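PDB 6HBE: copper-containing nitrite reductase from Thermus scotoductus, which probably reduces nitrite to nitric oxide with electrons from a cytochrome c, working as a copper-containing homotrimer. Local coordinates for residues C[196-207]-C[245-256]; C[211-219]-C[261-271]. All coordinates share one frame; numbering follows the deposited sequence.

Contact 1: C[196-207]-C[245-256]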
loop_
_atom_site.group_PDB
_atom_site.type_symbol
_atom_site.label_atom_id
_atom_site.label_comp_id
_atom_site.label_asym_id
_atom_site.label_seq_id
_atom_site.Cartn_x
_atom_site.Cartn_y
_atom_site.Cartn_z
ATOM N N PRO C 196 3.910 -5.045 -36.840
ATOM C CA PRO C 196 4.452 -3.690 -36.895
ATOM C C PRO C 196 3.559 -2.780 -37.724
ATOM O O PRO C 196 3.010 -3.241 -38.737
ATOM C CB PRO C 196 5.824 -3.880 -37.554
ATOM C CG PRO C 196 6.198 -5.277 -37.244
ATOM C CD PRO C 196 4.906 -6.049 -37.279
ATOM N N GLY C 197 3.358 -1.546 -37.258
ATOM C CA GLY C 197 2.403 -0.605 -37.851
ATOM C C GLY C 197 0.930 -0.759 -37.471
ATOM O O GLY C 197 0.153 0.105 -37.799
ATOM N N ASP C 198 0.508 -1.842 -36.807
ATOM C CA ASP C 198 -0.917 -1.983 -36.394
ATOM C C ASP C 198 -1.391 -0.821 -35.507
ATOM O O ASP C 198 -0.653 -0.375 -34.580
ATOM C CB ASP C 198 -1.136 -3.260 -35.547
ATOM C CG ASP C 198 -1.412 -4.489 -36.355
ATOM O OD1 ASP C 198 -1.676 -4.406 -37.581
ATOM O OD2 ASP C 198 -1.349 -5.579 -35.729
ATOM N N TYR C 199 -2.610 -0.358 -35.763
ATOM C CA TYR C 199 -3.333 0.523 -34.836
ATOM C C TYR C 199 -4.046 -0.345 -33.779
ATOM O O TYR C 199 -5.026 -1.046 -34.091
ATOM C CB TYR C 199 -4.301 1.426 -35.620
ATOM C CG TYR C 199 -5.436 2.099 -34.860
ATOM C CD1 TYR C 199 -5.352 2.415 -33.481
ATOM C CD2 TYR C 199 -6.608 2.479 -35.542
ATOM C CE1 TYR C 199 -6.408 3.020 -32.820
ATOM C CE2 TYR C 199 -7.668 3.096 -34.877
ATOM C CZ TYR C 199 -7.557 3.386 -33.525
ATOM O OH TYR C 199 -8.620 3.999 -32.893
ATOM N N LEU C 200 -3.526 -0.318 -32.540
ATOM C CA LEU C 200 -4.155 -1.021 -31.412
ATOM C C LEU C 200 -5.031 -0.091 -30.580
ATOM O O LEU C 200 -4.658 1.058 -30.348
ATOM C CB LEU C 200 -3.086 -1.656 -30.499
ATOM C CG LEU C 200 -2.087 -2.617 -31.151
ATOM C CD1 LEU C 200 -1.194 -3.247 -30.086
ATOM C CD2 LEU C 200 -2.726 -3.736 -31.977
ATOM N N ARG C 201 -6.181 -0.591 -30.116
ATOM C CA ARG C 201 -6.970 0.116 -29.080
ATOM C C ARG C 201 -7.139 -0.813 -27.857
ATOM O O ARG C 201 -7.630 -1.931 -27.987
ATOM C CB ARG C 201 -8.310 0.647 -29.614
ATOM C CG ARG C 201 -9.000 1.675 -28.688
ATOM C CD ARG C 201 -9.843 2.671 -29.482
ATOM N NE ARG C 201 -11.125 2.104 -29.900
ATOM C CZ ARG C 201 -11.763 2.331 -31.063
ATOM N NH1 ARG C 201 -11.263 3.113 -32.020
ATOM N NH2 ARG C 201 -12.944 1.755 -31.256
ATOM N N ILE C 202 -6.699 -0.336 -26.680
ATOM C CA ILE C 202 -6.640 -1.136 -25.445
ATOM C C ILE C 202 -7.731 -0.565 -24.522
ATOM O O ILE C 202 -7.830 0.655 -24.348
ATOM C CB ILE C 202 -5.244 -1.060 -24.775
ATOM C CG1 ILE C 202 -4.154 -1.578 -25.737
ATOM C CG2 ILE C 202 -5.203 -1.867 -23.466
ATOM C CD1 ILE C 202 -2.745 -1.182 -25.345
ATOM N N TYR C 203 -8.559 -1.438 -23.984
ATOM C CA TYR C 203 -9.608 -1.086 -23.019
ATOM C C TYR C 203 -9.127 -1.695 -21.694
ATOM O O TYR C 203 -9.130 -2.924 -21.547
ATOM C CB TYR C 203 -10.948 -1.676 -23.461
ATOM C CG TYR C 203 -11.491 -1.158 -24.802
ATOM C CD1 TYR C 203 -10.991 -1.641 -26.024
ATOM C CD2 TYR C 203 -12.521 -0.227 -24.844
ATOM C CE1 TYR C 203 -11.494 -1.190 -27.244
ATOM C CE2 TYR C 203 -13.036 0.246 -26.060
ATOM C CZ TYR C 203 -12.505 -0.234 -27.260
ATOM O OH TYR C 203 -12.995 0.199 -28.478
ATOM N N PHE C 204 -8.709 -0.842 -20.749
ATOM C CA PHE C 204 -8.062 -1.300 -19.496
ATOM C C PHE C 204 -8.887 -0.920 -18.274
ATOM O O PHE C 204 -9.224 0.257 -18.115
ATOM C CB PHE C 204 -6.671 -0.670 -19.372
ATOM C CG PHE C 204 -5.962 -1.002 -18.066
ATOM C CD1 PHE C 204 -5.710 -2.310 -17.730
ATOM C CD2 PHE C 204 -5.501 0.001 -17.225
ATOM C CE1 PHE C 204 -5.065 -2.638 -16.555
ATOM C CE2 PHE C 204 -4.811 -0.323 -16.055
ATOM C CZ PHE C 204 -4.627 -1.650 -15.714
ATOM N N LEU C 205 -9.170 -1.896 -17.396
ATOM C CA LEU C 205 -9.848 -1.645 -16.128
ATOM C C LEU C 205 -9.037 -2.288 -15.023
ATOM O O LEU C 205 -8.785 -3.498 -15.053
ATOM C CB LEU C 205 -11.275 -2.234 -16.154
ATOM C CG LEU C 205 -12.082 -2.290 -14.840
ATOM C CD1 LEU C 205 -12.382 -0.923 -14.310
ATOM C CD2 LEU C 205 -13.373 -3.073 -14.973
ATOM N N ASN C 206 -8.651 -1.489 -14.026
ATOM C CA ASN C 206 -8.016 -2.044 -12.794
ATOM C C ASN C 206 -9.142 -2.262 -11.798
ATOM O O ASN C 206 -9.672 -1.274 -11.263
ATOM C CB ASN C 206 -6.959 -1.089 -12.169
ATOM C CG ASN C 206 -6.310 -1.658 -10.917
ATOM O OD1 ASN C 206 -6.420 -2.867 -10.621
ATOM N ND2 ASN C 206 -5.637 -0.781 -10.132
ATOM N N VAL C 207 -9.490 -3.508 -11.504
ATOM C CA VAL C 207 -10.550 -3.748 -10.506
ATOM C C VAL C 207 -9.996 -3.705 -9.061
ATOM O O VAL C 207 -10.753 -3.602 -8.112
ATOM C CB VAL C 207 -11.358 -5.056 -10.688
ATOM C CG1 VAL C 207 -11.953 -5.185 -12.075
ATOM C CG2 VAL C 207 -10.569 -6.286 -10.306
ATOM N N PRO C 245 -8.048 1.412 -7.901
ATOM C CA PRO C 245 -9.162 0.447 -8.007
ATOM C C PRO C 245 -10.461 1.037 -8.580
ATOM O O PRO C 245 -10.971 2.002 -8.032
ATOM C CB PRO C 245 -9.328 -0.055 -6.569
ATOM C CG PRO C 245 -7.939 0.053 -6.008
ATOM C CD PRO C 245 -7.388 1.332 -6.588
ATOM N N SER C 246 -10.976 0.381 -9.637
ATOM C CA SER C 246 -12.143 0.788 -10.481
ATOM C C SER C 246 -11.921 1.956 -11.426
ATOM O O SER C 246 -12.890 2.403 -12.091
ATOM C CB SER C 246 -13.454 0.975 -9.667
ATOM O OG SER C 246 -14.568 1.130 -10.549
ATOM N N ASP C 247 -10.683 2.466 -11.525
ATOM C CA ASP C 247 -10.300 3.380 -12.602
ATOM C C ASP C 247 -10.084 2.603 -13.910
ATOM O O ASP C 247 -9.690 1.438 -13.911
ATOM C CB ASP C 247 -8.977 4.130 -12.307
ATOM C CG ASP C 247 -9.127 5.338 -11.362
ATOM O OD1 ASP C 247 -10.167 6.072 -11.412
ATOM O OD2 ASP C 247 -8.106 5.601 -10.636
ATOM N N SER C 248 -10.304 3.279 -15.017
ATOM C CA SER C 248 -10.159 2.678 -16.359
ATOM C C SER C 248 -9.596 3.683 -17.353
ATOM O O SER C 248 -9.616 4.890 -17.086
ATOM C CB SER C 248 -11.516 2.194 -16.889
ATOM O OG SER C 248 -12.386 3.327 -17.187
ATOM N N TRP C 249 -9.087 3.155 -18.473
ATOM C CA TRP C 249 -8.571 3.928 -19.592
ATOM C C TRP C 249 -8.931 3.272 -20.920
ATOM O O TRP C 249 -9.009 2.049 -20.985
ATOM C CB TRP C 249 -7.027 4.032 -19.532
ATOM C CG TRP C 249 -6.465 4.850 -18.399
ATOM C CD1 TRP C 249 -6.095 4.378 -17.141
ATOM C CD2 TRP C 249 -6.187 6.249 -18.398
ATOM N NE1 TRP C 249 -5.619 5.408 -16.382
ATOM C CE2 TRP C 249 -5.655 6.570 -17.118
ATOM C CE3 TRP C 249 -6.300 7.270 -19.358
ATOM C CZ2 TRP C 249 -5.226 7.871 -16.777
ATOM C CZ3 TRP C 249 -5.897 8.586 -19.006
ATOM C CH2 TRP C 249 -5.388 8.869 -17.717
ATOM N N VAL C 250 -9.145 4.088 -21.968
ATOM C CA VAL C 250 -8.942 3.632 -23.374
ATOM C C VAL C 250 -7.621 4.233 -23.906
ATOM O O VAL C 250 -7.336 5.406 -23.680
ATOM C CB VAL C 250 -10.138 4.006 -24.283
ATOM C CG1 VAL C 250 -9.856 3.713 -25.745
ATOM C CG2 VAL C 250 -11.368 3.225 -23.848
ATOM N N ILE C 251 -6.791 3.406 -24.541
ATOM C CA ILE C 251 -5.467 3.808 -25.025
ATOM C C ILE C 251 -5.393 3.484 -26.546
ATOM O O ILE C 251 -5.760 2.389 -26.959
ATOM C CB ILE C 251 -4.387 3.027 -24.245
ATOM C CG1 ILE C 251 -4.389 3.451 -22.755
ATOM C CG2 ILE C 251 -2.999 3.185 -24.859
ATOM C CD1 ILE C 251 -3.755 2.398 -21.847
ATOM N N GLU C 252 -4.936 4.450 -27.345
ATOM C CA GLU C 252 -4.636 4.262 -28.772
ATOM C C GLU C 252 -3.114 4.362 -28.991
ATOM O O GLU C 252 -2.494 5.324 -28.539
ATOM C CB GLU C 252 -5.359 5.348 -29.585
ATOM C CG GLU C 252 -6.870 5.275 -29.524
ATOM C CD GLU C 252 -7.535 6.353 -30.388
ATOM O OE1 GLU C 252 -7.281 7.543 -30.179
ATOM O OE2 GLU C 252 -8.311 5.997 -31.291
ATOM N N TRP C 253 -2.524 3.367 -29.657
ATOM C CA TRP C 253 -1.098 3.299 -29.896
ATOM C C TRP C 253 -0.862 2.505 -31.188
ATOM O O TRP C 253 -1.500 1.477 -31.411
ATOM C CB TRP C 253 -0.392 2.599 -28.684
ATOM C CG TRP C 253 1.109 2.318 -28.817
ATOM C CD1 TRP C 253 2.120 3.236 -28.920
ATOM C CD2 TRP C 253 1.749 1.032 -28.775
ATOM N NE1 TRP C 253 3.337 2.597 -29.012
ATOM C CE2 TRP C 253 3.133 1.248 -28.934
ATOM C CE3 TRP C 253 1.276 -0.281 -28.715
ATOM C CZ2 TRP C 253 4.059 0.197 -28.949
ATOM C CZ3 TRP C 253 2.197 -1.322 -28.729
ATOM C CH2 TRP C 253 3.569 -1.075 -28.864
ATOM N N ARG C 254 0.058 2.983 -32.021
ATOM C CA ARG C 254 0.560 2.205 -33.165
ATOM C C ARG C 254 1.802 1.432 -32.805
ATOM O O ARG C 254 2.716 1.978 -32.194
ATOM C CB ARG C 254 0.839 3.108 -34.360
ATOM C CG ARG C 254 -0.463 3.563 -35.002
ATOM C CD ARG C 254 -0.287 4.719 -35.947
ATOM N NE ARG C 254 0.059 5.958 -35.258
ATOM C CZ ARG C 254 -0.074 7.176 -35.782
ATOM N NH1 ARG C 254 -0.555 7.347 -37.011
ATOM N NH2 ARG C 254 0.285 8.241 -35.075
ATOM N N VAL C 255 1.840 0.168 -33.200
ATOM C CA VAL C 255 3.010 -0.672 -32.994
ATOM C C VAL C 255 4.108 -0.058 -33.905
ATOM O O VAL C 255 3.859 0.120 -35.120
ATOM C CB VAL C 255 2.762 -2.149 -33.368
ATOM C CG1 VAL C 255 4.002 -2.985 -33.110
ATOM C CG2 VAL C 255 1.608 -2.775 -32.582
ATOM N N PRO C 256 5.281 0.297 -33.338
ATOM C CA PRO C 256 6.403 0.799 -34.136
ATOM C C PRO C 256 6.812 -0.163 -35.269
ATOM O O PRO C 256 6.499 -1.352 -35.231
ATOM C CB PRO C 256 7.542 0.942 -33.104
ATOM C CG PRO C 256 6.829 1.186 -31.797
ATOM C CD PRO C 256 5.599 0.336 -31.892
#
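Y199 and E252 form a side-chain hydrogen bond between 196-207 and 245-256: the phenol OH of Y199 donates to OE2 of E252 over 2.6 Å, meeting the carboxylate on its anti side with the two planes 66° apart. R201 extends the polar network along its own strand. A bend in its chain (chi3 78°) carries the guanidinium between two phenols, where NH1 donates to Y199 OH at 2.9 Å while NE and NH2 grip Y203 OH, itself also bonded to E137, side-on in the guanidinium plane. E145 pairs with R201 NH1, and Y226 holds the other oxygen of E252. A leucine in place of R201 would probably strip both tyrosine oxygens of their shared donor and leave E145 without its mate in charge.

Apolar contacts lie on both faces of the pair. On the face that carries R201 and Y203, V250 divides its two methyls between them, CG1 3.7 Å from R201 CG and CG2 3.8 Å from Y203 CD2. On the reverse face L200 CD1 touches V255 CG2 at 3.8 Å and also meets the W253 ring, while F204 and W249 come together at their ring edges.

Backbone pairing runs throughout, with L200-W253, I202-I251 and F204-W249 as hydrogen-bonded pairs. These are neighbouring antiparallel strands of a cupredoxin beta-sandwich.

Contact 2: C[211-219]-C[261-271]. With CU (copper (II) ion), chain E.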
loop_
_atom_site.group_PDB
_atom_site.type_symbol
_atom_site.label_atom_id
_atom_site.label_comp_id
_atom_site.label_asym_id
_atom_site.label_seq_id
_atom_site.Cartn_x
_atom_site.Cartn_y
_atom_site.Cartn_z
ATOM N N LEU C 211 -4.997 -2.348 -4.809
ATOM C CA LEU C 211 -3.707 -1.792 -5.301
ATOM C C LEU C 211 -3.858 -0.939 -6.571
ATOM O O LEU C 211 -4.772 -1.162 -7.384
ATOM C CB LEU C 211 -2.687 -2.893 -5.517
ATOM C CG LEU C 211 -2.515 -3.798 -4.309
ATOM C CD1 LEU C 211 -1.651 -4.964 -4.645
ATOM C CD2 LEU C 211 -2.011 -3.039 -3.060
ATOM N N THR C 212 -2.971 0.042 -6.702
ATOM C CA THR C 212 -2.973 0.948 -7.866
ATOM C C THR C 212 -2.097 0.301 -8.946
ATOM O O THR C 212 -1.212 -0.517 -8.631
ATOM C CB THR C 212 -2.452 2.330 -7.393
ATOM O OG1 THR C 212 -3.417 2.905 -6.483
ATOM C CG2 THR C 212 -2.161 3.316 -8.551
ATOM N N SER C 213 -2.342 0.668 -10.202
ATOM C CA SER C 213 -1.632 0.159 -11.391
ATOM C C SER C 213 -1.069 1.318 -12.189
ATOM O O SER C 213 -1.670 2.397 -12.220
ATOM C CB SER C 213 -2.588 -0.652 -12.270
ATOM O OG SER C 213 -1.933 -1.240 -13.401
ATOM N N THR C 214 0.070 1.099 -12.845
ATOM C CA THR C 214 0.625 2.034 -13.826
ATOM C C THR C 214 0.930 1.218 -15.083
ATOM O O THR C 214 2.019 0.647 -15.226
ATOM C CB THR C 214 1.876 2.825 -13.323
ATOM O OG1 THR C 214 2.788 1.946 -12.645
ATOM C CG2 THR C 214 1.442 3.926 -12.333
ATOM N N LEU C 215 -0.032 1.178 -16.003
ATOM C CA LEU C 215 0.091 0.320 -17.205
ATOM C C LEU C 215 1.118 0.881 -18.183
ATOM O O LEU C 215 1.161 2.084 -18.389
ATOM C CB LEU C 215 -1.243 0.126 -17.921
ATOM C CG LEU C 215 -1.310 -1.020 -18.938
ATOM C CD1 LEU C 215 -1.223 -2.369 -18.265
ATOM C CD2 LEU C 215 -2.596 -0.964 -19.731
ATOM N N HIS C 216 1.941 -0.003 -18.747
ATOM C CA HIS C 216 3.113 0.381 -19.556
ATOM C C HIS C 216 3.328 -0.650 -20.684
ATOM O O HIS C 216 3.033 -1.835 -20.482
ATOM C CB HIS C 216 4.352 0.477 -18.647
ATOM C CG HIS C 216 5.657 0.644 -19.378
ATOM N ND1 HIS C 216 6.040 1.829 -19.984
ATOM C CD2 HIS C 216 6.687 -0.220 -19.558
ATOM C CE1 HIS C 216 7.240 1.681 -20.520
ATOM N NE2 HIS C 216 7.657 0.444 -20.275
ATOM N N VAL C 217 3.844 -0.214 -21.840
ATOM C CA VAL C 217 4.358 -1.153 -22.885
ATOM C C VAL C 217 5.850 -0.885 -23.150
ATOM O O VAL C 217 6.207 0.226 -23.496
ATOM C CB VAL C 217 3.566 -1.074 -24.234
ATOM C CG1 VAL C 217 4.209 -1.991 -25.289
ATOM C CG2 VAL C 217 2.135 -1.500 -24.057
ATOM N N VAL C 218 6.704 -1.904 -22.948
ATOM C CA VAL C 218 8.162 -1.783 -23.158
ATOM C C VAL C 218 8.408 -1.629 -24.656
ATOM O O VAL C 218 8.039 -2.512 -25.442
ATOM C CB VAL C 218 8.927 -3.028 -22.633
ATOM C CG1 VAL C 218 10.447 -2.850 -22.760
ATOM C CG2 VAL C 218 8.556 -3.324 -21.181
ATOM N N GLY C 219 9.000 -0.498 -25.045
ATOM C CA GLY C 219 9.186 -0.144 -26.446
ATOM C C GLY C 219 8.072 0.714 -26.995
ATOM O O GLY C 219 8.007 0.949 -28.204
ATOM N N ASP C 261 9.231 -8.476 -29.390
ATOM C CA ASP C 261 8.287 -8.474 -28.261
ATOM C C ASP C 261 8.148 -7.063 -27.646
ATOM O O ASP C 261 9.149 -6.410 -27.378
ATOM C CB ASP C 261 8.754 -9.462 -27.187
ATOM C CG ASP C 261 8.533 -10.910 -27.562
ATOM O OD1 ASP C 261 7.939 -11.197 -28.643
ATOM O OD2 ASP C 261 8.963 -11.789 -26.763
ATOM N N TYR C 262 6.903 -6.620 -27.447
ATOM C CA TYR C 262 6.582 -5.387 -26.777
ATOM C C TYR C 262 5.789 -5.791 -25.530
ATOM O O TYR C 262 4.645 -6.240 -25.642
ATOM C CB TYR C 262 5.740 -4.476 -27.691
ATOM C CG TYR C 262 6.486 -3.916 -28.915
ATOM C CD1 TYR C 262 6.571 -4.645 -30.104
ATOM C CD2 TYR C 262 7.077 -2.668 -28.877
ATOM C CE1 TYR C 262 7.254 -4.141 -31.224
ATOM C CE2 TYR C 262 7.786 -2.141 -29.975
ATOM C CZ TYR C 262 7.854 -2.883 -31.157
ATOM O OH TYR C 262 8.522 -2.378 -32.263
ATOM N N THR C 263 6.431 -5.693 -24.367
ATOM C CA THR C 263 5.906 -6.297 -23.135
ATOM C C THR C 263 4.892 -5.348 -22.463
ATOM O O THR C 263 5.208 -4.192 -22.202
ATOM C CB THR C 263 7.077 -6.676 -22.206
ATOM O OG1 THR C 263 7.820 -7.741 -22.804
ATOM C CG2 THR C 263 6.604 -7.131 -20.849
ATOM N N LEU C 264 3.719 -5.874 -22.134
ATOM C CA LEU C 264 2.678 -5.149 -21.385
ATOM C C LEU C 264 2.865 -5.443 -19.894
ATOM O O LEU C 264 2.944 -6.622 -19.479
ATOM C CB LEU C 264 1.296 -5.635 -21.830
ATOM C CG LEU C 264 0.077 -5.017 -21.159
ATOM C CD1 LEU C 264 -0.084 -3.576 -21.657
ATOM C CD2 LEU C 264 -1.193 -5.839 -21.419
ATOM N N VAL C 265 2.910 -4.396 -19.077
ATOM C CA VAL C 265 3.269 -4.575 -17.661
ATOM C C VAL C 265 2.724 -3.398 -16.844
ATOM O O VAL C 265 2.494 -2.266 -17.386
ATOM C CB VAL C 265 4.816 -4.754 -17.516
ATOM C CG1 VAL C 265 5.560 -3.469 -17.824
ATOM C CG2 VAL C 265 5.224 -5.313 -16.141
ATOM N N THR C 266 2.496 -3.668 -15.557
ATOM C CA THR C 266 2.294 -2.598 -14.573
ATOM C C THR C 266 3.642 -2.213 -13.982
ATOM O O THR C 266 4.422 -3.069 -13.516
ATOM C CB THR C 266 1.293 -2.932 -13.414
ATOM O OG1 THR C 266 1.373 -1.895 -12.430
ATOM C CG2 THR C 266 1.598 -4.277 -12.733
ATOM N N HIS C 267 3.916 -0.918 -13.917
ATOM C CA HIS C 267 5.206 -0.453 -13.372
ATOM C C HIS C 267 5.244 -0.422 -11.815
ATOM O O HIS C 267 6.235 -0.018 -11.236
ATOM C CB HIS C 267 5.662 0.867 -14.018
ATOM C CG HIS C 267 7.013 0.760 -14.673
ATOM N ND1 HIS C 267 8.189 0.820 -13.968
ATOM C CD2 HIS C 267 7.361 0.526 -15.968
ATOM C CE1 HIS C 267 9.208 0.666 -14.801
ATOM N NE2 HIS C 267 8.731 0.478 -16.017
ATOM N N VAL C 268 4.165 -0.888 -11.162
ATOM C CA VAL C 268 4.161 -1.164 -9.733
ATOM C C VAL C 268 4.792 -2.571 -9.621
ATOM O O VAL C 268 4.078 -3.623 -9.716
ATOM C CB VAL C 268 2.740 -1.119 -9.119
ATOM C CG1 VAL C 268 2.793 -1.432 -7.621
ATOM C CG2 VAL C 268 2.105 0.250 -9.368
ATOM N N PHE C 269 6.115 -2.585 -9.494
ATOM C CA PHE C 269 6.887 -3.822 -9.793
ATOM C C PHE C 269 6.724 -4.927 -8.744
ATOM O O PHE C 269 6.889 -6.085 -9.096
ATOM C CB PHE C 269 8.372 -3.518 -10.075
ATOM C CG PHE C 269 8.707 -3.171 -11.518
ATOM C CD1 PHE C 269 7.765 -3.214 -12.561
ATOM C CD2 PHE C 269 9.997 -2.805 -11.836
ATOM C CE1 PHE C 269 8.111 -2.894 -13.873
ATOM C CE2 PHE C 269 10.360 -2.504 -13.152
ATOM C CZ PHE C 269 9.426 -2.549 -14.174
ATOM N N GLY C 270 6.298 -4.591 -7.515
ATOM C CA GLY C 270 5.897 -5.614 -6.546
ATOM C C GLY C 270 4.591 -6.343 -6.860
ATOM O O GLY C 270 4.285 -7.360 -6.220
ATOM N N THR C 271 3.806 -5.829 -7.824
ATOM C CA THR C 271 2.659 -6.538 -8.391
ATOM C C THR C 271 2.947 -7.187 -9.772
ATOM O O THR C 271 2.405 -8.255 -10.075
ATOM C CB THR C 271 1.427 -5.642 -8.493
ATOM O OG1 THR C 271 1.601 -4.606 -9.489
ATOM C CG2 THR C 271 1.096 -5.035 -7.125
HETATM CU CU CU E . 10.008 0.298 -17.627
HETATM O O HOH W 1 -0.226 -2.730 -10.181
HETATM O O HOH W 2 10.120 -0.777 -19.287
HETATM O O HOH W 3 10.613 -3.689 -26.708
#
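H267 and H216 build part of the type 2 copper site, which lies between subunits, and two adjacent antiparallel strands bring them to it. H267 NE2 binds the copper at 2.1 Å; H80 and H114 of the third subunit complete the histidine ligands, with a water 2.0 Å from the metal. H216 NE2 stands in the second shell, 2.9 Å from that water's oxygen, while its ND1 bonds to the carbonyl of Q239. The imidazoles make a T-shaped pair, planes 80° apart, the edge of H267 directed at the face of H216 with the CD2 atoms 3.7 Å from each other. H267 reaches this position with an unusual first torsion (chi1 -122°), away from the staggered values, and F269 lies over one of its faces.

Next to the site, three hydrogen bonds fix the backbone around H267. H267 N donates to T214 O at 2.8 Å. T266 OG1 receives T214 N at 3.3 Å and V268 N at 3.2 Å, the latter closing an ST turn that leads into the short helix. A water joins this hydroxyl to T212 O and T271 OG1. Farther along the strands, L215 and V217 pack on L264 through its CD1. The chemistry implies that one histidine fixes the metal while the other probably helps orient its water, H216 held through ND1 by the Q239 carbonyl, H267 through its backbone N by T214 O.

How the contacts relate
Both contacts are largely buried and join antiparallel neighbours, but in different sheets: contact 1 in a six-stranded one, contact 2 in a five-stranded one. The same chain order links them, since strand 199-208 runs on to 213-217 and strand 248-254 to 260-266. They touch where F204 packs on S213 and where N206 ND2 probably bonds to L211 O. Beyond backbone pairing and apolar packing, which both share, contact 1 adds a charged and phenolic cluster inside its subunit, contact 2 imidazoles and a metal held between subunits. Trimer symmetry also brings them together: P245 O of 245-256 accepts a bond from T214 OG1 of a neighbouring subunit, beside that subunit's H267.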